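Local coordinates for D-alanyl-D-alanine carboxypeptidase (Penicillin binding protein) family protein (Francisella tularensis subsp. tularensis, PDB 6OSU), which probably removes the C-terminal D-alanyl residue from peptidoglycan precursors, as a penicillin-binding serine carboxypeptidase of the peptidase S11 family, at residues W204-Q209 with G255-L260. Sequence-based numbering, arbitrary orientation.
Sequences WNATKQ and GDNFVL
N205 lies over one face of the F258 ring: its CA sits 3.8 Å from the ring centroid, a CH-pi contact only 14° off the normal. With CG anti to the backbone N (chi1 -171°), the side chain runs on across the ring. Its CB comes 3.4 Å from CZ of F258, and the amide plane is turned 36° from the ring. From there N205 ND2 makes a weak hydrogen bond to D256 OD1, carboxylate and amide steeply inclined to each other. N205 OD1 turns back on its own chain and accepts from K208 N at 3.2 Å, an Asx motif; the donor stands above the carbonyl plane. T207 crosses D256 at about a right angle, CG2 3.4 Å from OD1 of D256, while its OG1 takes a nearly straight bond from N257 N. Backbone bonds pair W204 with V259 in both directions, and A206 N, just past the end of strand 201-205, donates to N257 O at 2.8 Å. On the face of the sheet that W204 and V259 share, V259 CB lies at the edge of the indole, whose NE1 is held by Y104 O; F252 and F224 also pack on F258. The contact, which lies away from the predicted active-site residues, joins antiparallel strands 201-205 and 258-262 of a three-stranded sheet, at the point where strand 201-205 turns, through the Asx motif, toward strand 210-212.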
loop_
_atom_site.group_PDB
_atom_site.type_symbol
_atom_site.label_atom_id
_atom_site.label_comp_id
_atom_site.label_asym_id
_atom_site.label_seq_id
_atom_site.Cartn_x
_atom_site.Cartn_y
_atom_site.Cartn_z
ATOM N N TRP A 204 6.123 -24.939 -8.487
ATOM C CA TRP A 204 6.219 -24.746 -9.929
ATOM C C TRP A 204 6.702 -26.026 -10.597
ATOM O O TRP A 204 7.803 -26.505 -10.306
ATOM C CB TRP A 204 7.156 -23.577 -10.240
ATOM C CG TRP A 204 7.487 -23.378 -11.684
ATOM C CD1 TRP A 204 8.687 -23.615 -12.286
ATOM C CD2 TRP A 204 6.617 -22.874 -12.709
ATOM N NE1 TRP A 204 8.619 -23.298 -13.623
ATOM C CE2 TRP A 204 7.358 -22.842 -13.907
ATOM C CE3 TRP A 204 5.282 -22.453 -12.730
ATOM C CZ2 TRP A 204 6.812 -22.408 -15.113
ATOM C CZ3 TRP A 204 4.741 -22.021 -13.929
ATOM C CH2 TRP A 204 5.506 -22.002 -15.105
ATOM N N ASN A 205 5.878 -26.576 -11.489
ATOM C CA ASN A 205 6.253 -27.738 -12.296
ATOM C C ASN A 205 6.982 -27.222 -13.529
ATOM O O ASN A 205 6.356 -26.770 -14.490
ATOM C CB ASN A 205 5.025 -28.557 -12.678
ATOM C CG ASN A 205 5.382 -29.893 -13.319
ATOM O OD1 ASN A 205 6.459 -30.055 -13.893
ATOM N ND2 ASN A 205 4.470 -30.858 -13.222
ATOM N N ALA A 206 8.316 -27.292 -13.507
ATOM C CA ALA A 206 9.091 -26.789 -14.635
ATOM C C ALA A 206 8.944 -27.677 -15.866
ATOM O O ALA A 206 9.135 -27.205 -16.992
ATOM C CB ALA A 206 10.561 -26.658 -14.244
ATOM N N THR A 207 8.611 -28.956 -15.679
ATOM C CA THR A 207 8.448 -29.849 -16.822
ATOM C C THR A 207 7.218 -29.471 -17.639
ATOM O O THR A 207 7.311 -29.237 -18.849
ATOM C CB THR A 207 8.357 -31.303 -16.350
ATOM O OG1 THR A 207 9.622 -31.718 -15.817
ATOM C CG2 THR A 207 7.971 -32.216 -17.505
ATOM N N LYS A 208 6.055 -29.405 -16.992
ATOM C CA LYS A 208 4.823 -29.010 -17.662
ATOM C C LYS A 208 4.693 -27.504 -17.837
ATOM O O LYS A 208 3.814 -27.062 -18.586
ATOM C CB LYS A 208 3.612 -29.531 -16.882
ATOM C CG LYS A 208 3.217 -30.962 -17.202
ATOM C CD LYS A 208 2.667 -31.655 -15.965
ATOM C CE LYS A 208 1.749 -32.813 -16.323
ATOM N NZ LYS A 208 0.319 -32.388 -16.340
ATOM N N GLN A 209 5.539 -26.717 -17.174
ATOM C CA GLN A 209 5.435 -25.258 -17.156
ATOM C C GLN A 209 4.056 -24.829 -16.651
ATOM O O GLN A 209 3.279 -24.162 -17.336
ATOM C CB GLN A 209 5.743 -24.669 -18.535
ATOM C CG GLN A 209 7.196 -24.813 -18.963
ATOM C CD GLN A 209 8.101 -23.802 -18.290
ATOM O OE1 GLN A 209 8.130 -22.635 -18.674
ATOM N NE2 GLN A 209 8.842 -24.243 -17.279
ATOM N N GLY A 255 9.034 -38.111 -11.982
ATOM C CA GLY A 255 10.152 -37.630 -12.764
ATOM C C GLY A 255 10.047 -36.186 -13.208
ATOM O O GLY A 255 11.022 -35.654 -13.755
ATOM N N ASP A 256 8.903 -35.540 -12.994
ATOM C CA ASP A 256 8.743 -34.140 -13.362
ATOM C C ASP A 256 9.600 -33.245 -12.475
ATOM O O ASP A 256 9.699 -33.453 -11.264
ATOM C CB ASP A 256 7.272 -33.739 -13.259
ATOM C CG ASP A 256 6.465 -34.168 -14.469
ATOM O OD1 ASP A 256 5.823 -33.298 -15.095
ATOM O OD2 ASP A 256 6.499 -35.370 -14.812
ATOM N N ASN A 257 10.224 -32.242 -13.081
ATOM C CA ASN A 257 11.093 -31.336 -12.345
ATOM C C ASN A 257 10.269 -30.225 -11.711
ATOM O O ASN A 257 9.482 -29.559 -12.390
ATOM C CB ASN A 257 12.164 -30.740 -13.256
ATOM C CG ASN A 257 13.090 -29.801 -12.513
ATOM O OD1 ASN A 257 13.972 -30.239 -11.777
ATOM N ND2 ASN A 257 12.897 -28.502 -12.706
ATOM N N PHE A 258 10.465 -30.020 -10.413
ATOM C CA PHE A 258 9.737 -29.013 -9.657
ATOM C C PHE A 258 10.709 -28.055 -8.987
ATOM O O PHE A 258 11.736 -28.474 -8.441
ATOM C CB PHE A 258 8.843 -29.658 -8.597
ATOM C CG PHE A 258 7.457 -29.977 -9.077
ATOM C CD1 PHE A 258 7.209 -31.120 -9.816
ATOM C CD2 PHE A 258 6.399 -29.138 -8.772
ATOM C CE1 PHE A 258 5.932 -31.417 -10.252
ATOM C CE2 PHE A 258 5.119 -29.429 -9.204
ATOM C CZ PHE A 258 4.886 -30.573 -9.942
ATOM N N VAL A 259 10.381 -26.768 -9.038
ATOM C CA VAL A 259 11.092 -25.727 -8.303
ATOM C C VAL A 259 10.153 -25.196 -7.231
ATOM O O VAL A 259 8.985 -24.897 -7.511
ATOM C CB VAL A 259 11.569 -24.597 -9.230
ATOM C CG1 VAL A 259 12.315 -23.546 -8.432
ATOM C CG2 VAL A 259 12.450 -25.153 -10.339
ATOM N N LEU A 260 10.656 -25.089 -6.005
ATOM C CA LEU A 260 9.865 -24.666 -4.856
ATOM C C LEU A 260 10.532 -23.454 -4.228
ATOM O O LEU A 260 11.695 -23.526 -3.817
ATOM C CB LEU A 260 9.738 -25.802 -3.838
ATOM C CG LEU A 260 9.191 -27.115 -4.401
ATOM C CD1 LEU A 260 9.975 -28.300 -3.864
ATOM C CD2 LEU A 260 7.713 -27.258 -4.079
#